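Local coordinates for protein 3,4-dihydroxy-2-butanone 4-phosphate synthase (Acinetobacter baumannii, PDB 6MNZ) that probably converts D-ribulose 5-phosphate into formate and 3,4-dihydroxy-2-butanone 4-phosphate, a step of riboflavin biosynthesis, using magnesium or manganese, at residues E340-L345 with E360-V365; E207-R212 with L223-E228; G230-H235 with G294-Q299. All coordinates share one frame; numbering follows the deposited sequence.

Contact 1. Residues E340-L345 with E360-V365; sequences EKMKLL and EVVEYV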
loop_
_atom_site.group_PDB
_atom_site.type_symbol
_atom_site.label_atom_id
_atom_site.label_comp_id
_atom_site.label_asym_id
_atom_site.label_seq_id
_atom_site.Cartn_x
_atom_site.Cartn_y
_atom_site.Cartn_z
ATOM N N GLU A 340 1.400 35.899 -4.168
ATOM C CA GLU A 340 2.354 36.763 -3.482
ATOM C C GLU A 340 1.860 37.277 -2.138
ATOM O O GLU A 340 2.693 37.608 -1.286
ATOM C CB GLU A 340 2.719 37.968 -4.365
ATOM C CG GLU A 340 3.968 38.717 -3.913
ATOM C CD GLU A 340 4.248 39.953 -4.748
ATOM O OE1 GLU A 340 4.951 40.858 -4.252
ATOM O OE2 GLU A 340 3.750 40.029 -5.892
ATOM N N LYS A 341 0.550 37.325 -1.905
ATOM C CA LYS A 341 -0.001 37.758 -0.628
ATOM C C LYS A 341 -1.276 36.970 -0.376
ATOM O O LYS A 341 -2.151 36.914 -1.245
ATOM C CB LYS A 341 -0.299 39.262 -0.632
ATOM C CG LYS A 341 0.936 40.152 -0.672
ATOM C CD LYS A 341 0.553 41.626 -0.701
ATOM C CE LYS A 341 1.757 42.512 -0.985
ATOM N NZ LYS A 341 1.383 43.949 -1.112
ATOM N N MET A 342 -1.378 36.363 0.805
ATOM C CA MET A 342 -2.311 35.270 1.036
ATOM C C MET A 342 -3.288 35.648 2.138
ATOM O O MET A 342 -2.913 36.276 3.132
ATOM C CB MET A 342 -1.595 33.974 1.432
ATOM C CG MET A 342 -1.069 33.165 0.259
ATOM S SD MET A 342 -0.474 31.536 0.751
ATOM C CE MET A 342 0.957 31.945 1.751
ATOM N N LYS A 343 -4.470 35.046 2.062
ATOM C CA LYS A 343 -5.407 34.973 3.180
ATOM C C LYS A 343 -5.613 33.500 3.516
ATOM O O LYS A 343 -6.325 32.786 2.804
ATOM C CB LYS A 343 -6.717 35.667 2.819
ATOM C CG LYS A 343 -7.930 35.216 3.612
ATOM C CD LYS A 343 -9.119 36.122 3.314
ATOM C CE LYS A 343 -10.445 35.407 3.512
ATOM N NZ LYS A 343 -11.597 36.282 3.154
ATOM N N LEU A 344 -4.904 33.023 4.537
ATOM C CA LEU A 344 -4.859 31.597 4.832
ATOM C C LEU A 344 -6.110 31.178 5.592
ATOM O O LEU A 344 -6.449 31.769 6.624
ATOM C CB LEU A 344 -3.617 31.250 5.651
ATOM C CG LEU A 344 -2.253 31.301 4.962
ATOM C CD1 LEU A 344 -1.173 30.771 5.897
ATOM C CD2 LEU A 344 -2.255 30.522 3.660
ATOM N N LEU A 345 -6.693 30.057 5.176
ATOM C CA LEU A 345 -7.779 29.422 5.903
ATOM C C LEU A 345 -7.286 28.362 6.881
ATOM O O LEU A 345 -8.070 27.500 7.297
ATOM C CB LEU A 345 -8.773 28.804 4.917
ATOM C CG LEU A 345 -9.240 29.730 3.792
ATOM C CD1 LEU A 345 -10.394 29.100 3.027
ATOM C CD2 LEU A 345 -9.638 31.092 4.342
ATOM N N GLU A 360 6.730 38.296 2.582
ATOM C CA GLU A 360 6.041 37.855 3.789
ATOM C C GLU A 360 4.546 37.745 3.512
ATOM O O GLU A 360 3.876 38.764 3.314
ATOM C CB GLU A 360 6.292 38.850 4.932
ATOM C CG GLU A 360 5.246 38.858 6.052
ATOM C CD GLU A 360 5.471 39.982 7.054
ATOM O OE1 GLU A 360 6.453 40.735 6.884
ATOM O OE2 GLU A 360 4.564 40.235 7.876
ATOM N N VAL A 361 4.118 36.529 3.150
ATOM C CA VAL A 361 2.949 36.364 2.292
ATOM C C VAL A 361 1.639 36.503 3.049
ATOM O O VAL A 361 0.605 36.787 2.432
ATOM C CB VAL A 361 2.911 34.980 1.617
ATOM C CG1 VAL A 361 1.710 34.869 0.714
ATOM C CG2 VAL A 361 4.151 34.721 0.819
ATOM N N VAL A 362 1.684 36.487 4.375
ATOM C CA VAL A 362 0.499 36.306 5.205
ATOM C C VAL A 362 0.262 37.599 5.973
ATOM O O VAL A 362 1.140 38.062 6.712
ATOM C CB VAL A 362 0.649 35.108 6.154
ATOM C CG1 VAL A 362 -0.685 34.772 6.801
ATOM C CG2 VAL A 362 1.194 33.903 5.399
ATOM N N GLU A 363 -0.930 38.173 5.805
ATOM C CA GLU A 363 -1.434 39.200 6.707
ATOM C C GLU A 363 -2.657 38.759 7.491
ATOM O O GLU A 363 -2.921 39.317 8.560
ATOM C CB GLU A 363 -1.792 40.471 5.924
ATOM C CG GLU A 363 -0.598 41.165 5.295
ATOM C CD GLU A 363 -0.211 40.563 3.956
ATOM O OE1 GLU A 363 -0.928 39.663 3.472
ATOM O OE2 GLU A 363 0.803 41.006 3.378
ATOM N N TYR A 364 -3.356 37.728 7.025
ATOM C CA TYR A 364 -4.707 37.417 7.483
ATOM C C TYR A 364 -4.819 35.900 7.459
ATOM O O TYR A 364 -4.812 35.296 6.382
ATOM C CB TYR A 364 -5.743 38.079 6.575
ATOM C CG TYR A 364 -7.194 37.906 6.972
ATOM C CD1 TYR A 364 -7.557 37.765 8.307
ATOM C CD2 TYR A 364 -8.199 38.202 6.058
ATOM C CE1 TYR A 364 -8.888 37.802 8.693
ATOM C CE2 TYR A 364 -9.527 38.205 6.427
ATOM C CZ TYR A 364 -9.868 37.957 7.736
ATOM O OH TYR A 364 -11.197 37.863 8.085
ATOM N N VAL A 365 -4.909 35.285 8.635
ATOM C CA VAL A 365 -5.354 33.903 8.754
ATOM C C VAL A 365 -6.821 33.923 9.152
ATOM O O VAL A 365 -7.204 34.599 10.116
ATOM C CB VAL A 365 -4.506 33.126 9.776
ATOM C CG1 VAL A 365 -3.125 32.823 9.205
ATOM C CG2 VAL A 365 -4.375 33.897 11.081
#
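The carbonyl oxygen of Val361 is approached by two groups of segment 340-345, one N-H and one CA-H. Met342 N binds Val361 O at 2.6 Å with an N-H...O angle of 156°, the donor tilted somewhat from the carbonyl plane, while Lys341 CA makes a CA-H...O contact with the same oxygen at 3.3 Å. The pattern repeats farther along: Leu344 N reaches Tyr364 O at 2.9 Å, this time in the carbonyl plane, and Lys343 CA lies against that oxygen as well. Between the two bonds the chain advances two residues on one side, from Met342 to Leu344, but three on the other, from Val361 to Tyr364. The extra residue falls where the chain turns a corner at Glu363. The short segments nevertheless run nearly together, their end-to-end directions 16° apart, which marks the pairing as parallel.

Side chains sort onto two faces. On one, Leu344 reaches across at about a right angle to place CD1 4.0 Å from Val362 CG2, and Leu344 CB meets Val365 CG1 at 3.9 Å. Met342 lies on this face too: its CE, bent round at chi3 (-67°), lies 4.1 Å from Val362 CG2, and the side chain also touches Val250 of strand 248-253 and Leu354. On the other face, Lys343 and Tyr364 lie side by side. Each carries CG opposite its backbone nitrogen, which sends both chains the same way and brings Lys343 CD within 3.6 Å of Tyr364 CD2. The methylenes approach the ring obliquely. Lys343 also bonds through its backbone to Thr248 and Val250. The arrangement is that of a short, irregular parallel strand pair at the edge of a mixed beta sheet, here the one in the GTP cyclohydrolase II-like region.

Contact 2. Residues E207-R212 with L223-E228; sequences ERLDQR and LYRYRE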
loop_
_atom_site.group_PDB
_atom_site.type_symbol
_atom_site.label_atom_id
_atom_site.label_comp_id
_atom_site.label_asym_id
_atom_site.label_seq_id
_atom_site.Cartn_x
_atom_site.Cartn_y
_atom_site.Cartn_z
ATOM N N GLU A 207 6.902 20.328 -10.281
ATOM C CA GLU A 207 6.595 20.724 -11.649
ATOM C C GLU A 207 5.142 20.398 -11.968
ATOM O O GLU A 207 4.670 19.292 -11.685
ATOM C CB GLU A 207 7.522 20.029 -12.651
ATOM C CG GLU A 207 7.197 20.326 -14.105
ATOM C CD GLU A 207 7.931 19.409 -15.061
ATOM O OE1 GLU A 207 8.783 18.627 -14.587
ATOM O OE2 GLU A 207 7.474 19.280 -16.216
ATOM N N ARG A 208 4.495 21.306 -12.695
ATOM C CA ARG A 208 3.127 21.121 -13.153
ATOM C C ARG A 208 3.067 20.179 -14.354
ATOM O O ARG A 208 3.996 20.097 -15.164
ATOM C CB ARG A 208 2.495 22.464 -13.520
ATOM C CG ARG A 208 3.245 23.243 -14.585
ATOM C CD ARG A 208 2.945 24.729 -14.481
ATOM N NE ARG A 208 1.537 25.012 -14.741
ATOM C CZ ARG A 208 0.982 26.216 -14.653
ATOM N NH1 ARG A 208 1.715 27.262 -14.290
ATOM N NH2 ARG A 208 -0.229 26.413 -15.155
ATOM N N LEU A 209 1.893 19.574 -14.538
ATOM C CA LEU A 209 1.672 18.591 -15.591
ATOM C C LEU A 209 0.743 19.117 -16.678
ATOM O O LEU A 209 1.106 19.116 -17.857
ATOM C CB LEU A 209 1.098 17.301 -14.987
ATOM C CG LEU A 209 1.972 16.510 -14.012
ATOM C CD1 LEU A 209 1.441 15.089 -13.887
ATOM C CD2 LEU A 209 3.426 16.493 -14.448
ATOM N N ASP A 210 -0.468 19.531 -16.318
ATOM C CA ASP A 210 -1.459 19.943 -17.301
ATOM C C ASP A 210 -2.520 20.772 -16.598
ATOM O O ASP A 210 -2.807 20.559 -15.417
ATOM C CB ASP A 210 -2.101 18.740 -17.999
ATOM C CG ASP A 210 -2.825 17.827 -17.035
ATOM O OD1 ASP A 210 -4.074 17.811 -17.050
ATOM O OD2 ASP A 210 -2.142 17.117 -16.268
ATOM N N GLN A 211 -3.101 21.709 -17.338
ATOM C CA GLN A 211 -4.208 22.511 -16.842
ATOM C C GLN A 211 -5.525 22.006 -17.416
ATOM O O GLN A 211 -5.604 21.594 -18.576
ATOM C CB GLN A 211 -4.018 23.986 -17.198
ATOM C CG GLN A 211 -4.828 24.936 -16.327
ATOM C CD GLN A 211 -4.437 26.389 -16.517
ATOM O OE1 GLN A 211 -3.293 26.696 -16.855
ATOM N NE2 GLN A 211 -5.342 27.292 -16.157
ATOM N N ARG A 212 -6.573 22.105 -16.605
ATOM C CA ARG A 212 -7.895 21.611 -16.958
ATOM C C ARG A 212 -8.929 22.566 -16.381
ATOM O O ARG A 212 -8.637 23.358 -15.481
ATOM C CB ARG A 212 -8.127 20.187 -16.438
ATOM C CG ARG A 212 -7.461 19.097 -17.266
ATOM C CD ARG A 212 -7.401 17.781 -16.501
ATOM N NE ARG A 212 -8.726 17.198 -16.304
ATOM C CZ ARG A 212 -9.370 16.472 -17.214
ATOM N NH1 ARG A 212 -8.826 16.249 -18.404
ATOM N NH2 ARG A 212 -10.575 15.988 -16.942
ATOM N N LEU A 223 -7.898 23.122 -12.883
ATOM C CA LEU A 223 -7.146 22.031 -12.271
ATOM C C LEU A 223 -5.695 22.117 -12.729
ATOM O O LEU A 223 -5.373 21.723 -13.853
ATOM C CB LEU A 223 -7.753 20.682 -12.647
ATOM C CG LEU A 223 -7.780 19.609 -11.563
ATOM C CD1 LEU A 223 -8.858 19.917 -10.541
ATOM C CD2 LEU A 223 -8.001 18.239 -12.184
ATOM N N TYR A 224 -4.802 22.413 -11.789
ATOM C CA TYR A 224 -3.363 22.306 -12.005
ATOM C C TYR A 224 -2.868 21.019 -11.352
ATOM O O TYR A 224 -3.029 20.830 -10.143
ATOM C CB TYR A 224 -2.642 23.530 -11.440
ATOM C CG TYR A 224 -3.075 24.841 -12.064
ATOM C CD1 TYR A 224 -2.164 25.636 -12.748
ATOM C CD2 TYR A 224 -4.339 25.367 -11.822
ATOM C CE1 TYR A 224 -2.520 26.888 -13.218
ATOM C CE2 TYR A 224 -4.739 26.559 -12.398
ATOM C CZ TYR A 224 -3.820 27.319 -13.090
ATOM O OH TYR A 224 -4.183 28.546 -13.595
ATOM N N ARG A 225 -2.399 20.083 -12.176
ATOM C CA ARG A 225 -1.754 18.866 -11.695
ATOM C C ARG A 225 -0.246 19.068 -11.600
ATOM O O ARG A 225 0.407 19.379 -12.601
ATOM C CB ARG A 225 -2.077 17.692 -12.622
ATOM C CG ARG A 225 -3.477 17.123 -12.429
ATOM C CD ARG A 225 -3.915 16.270 -13.614
ATOM N NE ARG A 225 -3.775 14.841 -13.343
ATOM C CZ ARG A 225 -2.817 14.063 -13.842
ATOM N NH1 ARG A 225 -1.915 14.550 -14.689
ATOM N NH2 ARG A 225 -2.802 12.770 -13.545
ATOM N N TYR A 226 0.311 18.789 -10.424
ATOM C CA TYR A 226 1.738 18.928 -10.173
ATOM C C TYR A 226 2.348 17.582 -9.806
ATOM O O TYR A 226 1.664 16.688 -9.300
ATOM C CB TYR A 226 2.003 19.933 -9.049
ATOM C CG TYR A 226 1.661 21.356 -9.415
ATOM C CD1 TYR A 226 0.373 21.846 -9.248
ATOM C CD2 TYR A 226 2.621 22.207 -9.938
ATOM C CE1 TYR A 226 0.090 23.180 -9.462
ATOM C CE2 TYR A 226 2.353 23.546 -10.130
ATOM C CZ TYR A 226 1.060 24.000 -9.997
ATOM O OH TYR A 226 0.744 25.284 -10.376
ATOM N N ARG A 227 3.649 17.449 -10.061
ATOM C CA ARG A 227 4.433 16.320 -9.578
ATOM C C ARG A 227 5.734 16.818 -8.968
ATOM O O ARG A 227 6.408 17.678 -9.543
ATOM C CB ARG A 227 4.733 15.332 -10.711
ATOM C CG ARG A 227 3.823 14.115 -10.733
ATOM C CD ARG A 227 4.488 12.936 -11.425
ATOM N NE ARG A 227 4.649 13.155 -12.861
ATOM C CZ ARG A 227 3.798 12.724 -13.789
ATOM N NH1 ARG A 227 2.652 12.151 -13.440
ATOM N NH2 ARG A 227 4.051 12.953 -15.070
ATOM N N GLU A 228 6.138 16.191 -7.866
ATOM C CA GLU A 228 7.382 16.514 -7.182
ATOM C C GLU A 228 8.445 15.457 -7.460
ATOM O O GLU A 228 8.133 14.317 -7.816
ATOM C CB GLU A 228 7.174 16.639 -5.672
ATOM C CG GLU A 228 8.377 17.235 -4.957
ATOM C CD GLU A 228 8.198 17.308 -3.458
ATOM O OE1 GLU A 228 7.673 16.328 -2.888
ATOM O OE2 GLU A 228 8.881 18.150 -2.838
#
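This is an antiparallel beta hairpin contact, between strands 206-215 and 220-228 at an edge of the mixed sheet; the axes of the two short segments approach to 4.2 Å with their directions 147° apart. Glu207 and Arg227 form a hydrogen-bonded pair at one end: Glu207 N to Arg227 O is 2.8 Å and Arg227 N to Glu207 O is 2.7 Å, both nearly straight. At the other end Leu223 N gives a bond of 2.7 Å to Arg212 O, while the return bond is weak.

Between them the register slips. Leu209 N faces Arg225 O, yet Arg225 N turns weakly to Asp210 O. Asp210 and Arg225 share a face with Glu207, Arg227, Leu223 and Arg212, and a salt bridge joins them: Arg225 NH1 meets the syn lone pair of Asp210 OD2 at 3.0 Å. Beside it, Leu209 CD1 lies over one face of the Arg227 guanidinium.

On the opposite face, Gln211 carries CG anti to its backbone nitrogen and runs extended, which lays its amide along the Tyr224 ring in a stack; Gln211 CG sits 4.2 Å from the ring centroid in a CH-pi contact. Arg208 approaches the edge of the same ring, and its CB packs 3.6 Å from Tyr226 CE2. The polar ends of Arg208 and Tyr226 both turn to Asp336, by a salt bridge and a hydrogen bond. Leu209 and Asp210 opposite Arg225, with phi/psi of -111°/-57° at Leu209, fit a classic beta bulge within a beta hairpin.

Contact 3. Residues G230-H235 with G294-Q299; sequences GNPDIH and GQDHLQ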
loop_
_atom_site.group_PDB
_atom_site.type_symbol
_atom_site.label_atom_id
_atom_site.label_comp_id
_atom_site.label_asym_id
_atom_site.label_seq_id
_atom_site.Cartn_x
_atom_site.Cartn_y
_atom_site.Cartn_z
ATOM N N GLY A 230 10.858 12.573 -7.241
ATOM C CA GLY A 230 10.748 11.334 -6.514
ATOM C C GLY A 230 9.369 10.710 -6.530
ATOM O O GLY A 230 9.262 9.487 -6.402
ATOM N N ASN A 231 8.328 11.497 -6.818
ATOM C CA ASN A 231 7.048 10.988 -7.292
ATOM C C ASN A 231 6.562 9.838 -6.418
ATOM O O ASN A 231 6.467 8.696 -6.885
ATOM C CB ASN A 231 7.169 10.538 -8.750
ATOM C CG ASN A 231 5.888 9.938 -9.283
ATOM O OD1 ASN A 231 5.019 10.655 -9.778
ATOM N ND2 ASN A 231 5.686 8.653 -9.016
ATOM N N PRO A 232 6.170 10.108 -5.170
ATOM C CA PRO A 232 5.059 9.369 -4.555
ATOM C C PRO A 232 3.682 9.984 -4.771
ATOM O O PRO A 232 2.774 9.700 -3.984
ATOM C CB PRO A 232 5.426 9.393 -3.058
ATOM C CG PRO A 232 6.802 9.999 -2.964
ATOM C CD PRO A 232 6.942 10.857 -4.171
ATOM N N ASP A 233 3.542 10.934 -5.692
ATOM C CA ASP A 233 2.526 11.968 -5.568
ATOM C C ASP A 233 2.008 12.315 -6.954
ATOM O O ASP A 233 2.734 12.212 -7.945
ATOM C CB ASP A 233 3.099 13.214 -4.886
ATOM C CG ASP A 233 4.477 13.573 -5.408
ATOM O OD1 ASP A 233 4.630 13.685 -6.644
ATOM O OD2 ASP A 233 5.376 13.843 -4.584
ATOM N N ILE A 234 0.752 12.744 -7.016
ATOM C CA ILE A 234 0.311 13.771 -7.953
ATOM C C ILE A 234 -0.443 14.843 -7.170
ATOM O O ILE A 234 -1.377 14.522 -6.427
ATOM C CB ILE A 234 -0.554 13.171 -9.076
ATOM C CG1 ILE A 234 -0.975 14.247 -10.077
ATOM C CG2 ILE A 234 -1.734 12.432 -8.482
ATOM C CD1 ILE A 234 0.119 14.593 -11.058
ATOM N N HIS A 235 0.092 16.060 -7.168
ATOM C CA HIS A 235 -0.480 17.163 -6.408
ATOM C C HIS A 235 -1.396 18.009 -7.284
ATOM O O HIS A 235 -1.114 18.248 -8.461
ATOM C CB HIS A 235 0.619 18.048 -5.817
ATOM C CG HIS A 235 1.691 17.285 -5.105
ATOM N ND1 HIS A 235 1.624 16.990 -3.762
ATOM C CD2 HIS A 235 2.910 16.867 -5.520
ATOM C CE1 HIS A 235 2.677 16.270 -3.423
ATOM N NE2 HIS A 235 3.504 16.239 -4.452
ATOM N N GLY A 294 -0.539 15.126 -2.729
ATOM C CA GLY A 294 -0.617 13.718 -3.063
ATOM C C GLY A 294 -0.070 12.856 -1.939
ATOM O O GLY A 294 0.954 13.165 -1.327
ATOM N N GLN A 295 -0.780 11.764 -1.660
ATOM C CA GLN A 295 -0.354 10.760 -0.697
ATOM C C GLN A 295 -0.345 9.408 -1.393
ATOM O O GLN A 295 -1.177 9.149 -2.267
ATOM C CB GLN A 295 -1.302 10.717 0.511
ATOM C CG GLN A 295 -0.688 11.122 1.840
ATOM C CD GLN A 295 -1.633 10.883 3.007
ATOM O OE1 GLN A 295 -2.634 11.584 3.157
ATOM N NE2 GLN A 295 -1.415 9.787 3.726
ATOM N N ASP A 296 0.620 8.560 -1.032
ATOM C CA ASP A 296 0.672 7.230 -1.628
ATOM C C ASP A 296 -0.593 6.443 -1.330
ATOM O O ASP A 296 -1.126 5.767 -2.218
ATOM C CB ASP A 296 1.895 6.472 -1.116
ATOM C CG ASP A 296 3.192 7.148 -1.489
ATOM O OD1 ASP A 296 3.321 7.554 -2.661
ATOM O OD2 ASP A 296 4.039 7.354 -0.594
ATOM N N HIS A 297 -1.195 6.689 -0.170
ATOM C CA HIS A 297 -2.503 6.156 0.174
ATOM C C HIS A 297 -3.176 7.141 1.116
ATOM O O HIS A 297 -2.508 7.843 1.880
ATOM C CB HIS A 297 -2.400 4.771 0.823
ATOM C CG HIS A 297 -1.695 3.757 -0.024
ATOM N ND1 HIS A 297 -2.118 3.424 -1.294
ATOM C CD2 HIS A 297 -0.569 3.040 0.197
ATOM C CE1 HIS A 297 -1.280 2.548 -1.819
ATOM N NE2 HIS A 297 -0.336 2.290 -0.931
ATOM N N LEU A 298 -4.502 7.187 1.058
ATOM C CA LEU A 298 -5.290 7.968 2.002
ATOM C C LEU A 298 -5.868 7.040 3.062
ATOM O O LEU A 298 -6.508 6.035 2.732
ATOM C CB LEU A 298 -6.413 8.718 1.287
ATOM C CG LEU A 298 -5.989 9.864 0.365
ATOM C CD1 LEU A 298 -7.211 10.534 -0.247
ATOM C CD2 LEU A 298 -5.140 10.881 1.115
ATOM N N GLN A 299 -5.622 7.367 4.328
ATOM C CA GLN A 299 -6.091 6.526 5.418
ATOM C C GLN A 299 -7.595 6.324 5.313
ATOM O O GLN A 299 -8.346 7.260 5.025
ATOM C CB GLN A 299 -5.739 7.151 6.769
ATOM C CG GLN A 299 -6.131 6.287 7.959
ATOM C CD GLN A 299 -5.724 6.893 9.288
ATOM O OE1 GLN A 299 -5.643 8.113 9.421
ATOM N NE2 GLN A 299 -5.645 6.056 10.315
#
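Main-chain packing brings Gly294 against the loop that leads into strand 235-239. Its CA lies 4.4 Å from Asp233 CA and 3.5 Å from Ile234 O, and its own carbonyl oxygen is 4.2 Å from Asp233 CB. With no side chain at Gly294, the two backbones can come this near, and the glycine is the residue most covered across the contact. Side-chain packing surrounds the junction: Val329 and Ile333 of helix 320-336 touch the His235 side chain, and Pro232 packs on His139, its side chain about 8 Å from that of Arg140, a residue predicted to bind ribulose 5-phosphate.

Polar approaches make the second group. His235 ND1 stands 3.0 Å from Gly294 N. A chi1 of -49° holds the imidazole beside its own backbone nitrogen, which carries the ring toward the second segment; Gly294 N comes to it obliquely. NE2 of His235, across the ring, is 3.0 Å from Asp233 OD2 in the same segment, while Asp233 OD1 accepts a hydrogen bond from Glu228 N. At the far end the carboxylate of Asp296 is modelled against Pro232, but so tightly against the ring that the details of that approach are doubtful.

Contacts with the second subunit form the third kind. Gln295 N bonds Asp300 OD2 of the second subunit, and the His297 ring stacks on His297 of that subunit.

With 229 Å² buried, the chemistry implies a small junction made mainly by close packing at Gly294, with polar atoms near it. Its two sides are held separately: strand 220-228 holds Asp233 through Glu228 N, while the second subunit meets segment 294-299.

How the contacts relate
All three contacts fall in the GTP cyclohydrolase II-like region. Along the chain contact 2 closes first, contact 3 then spans from 230-235 to 294-299, and contact 1 comes last. Contacts 1 and 2 pair the outermost strands of this chain's mixed sheet with their neighbours, at its two ends, 23 Å apart between centres. Contacts 2 and 3 are adjacent, with centres 14 Å apart: segment 230-235 begins one residue after strand 220-228 ends, and Ile234 packs against Leu209. Contact 1 stays about 15 Å from contact 3 at the nearest atoms. Thus two contacts belong to the sheet itself, while the third connects its hairpin end with the dimer interface.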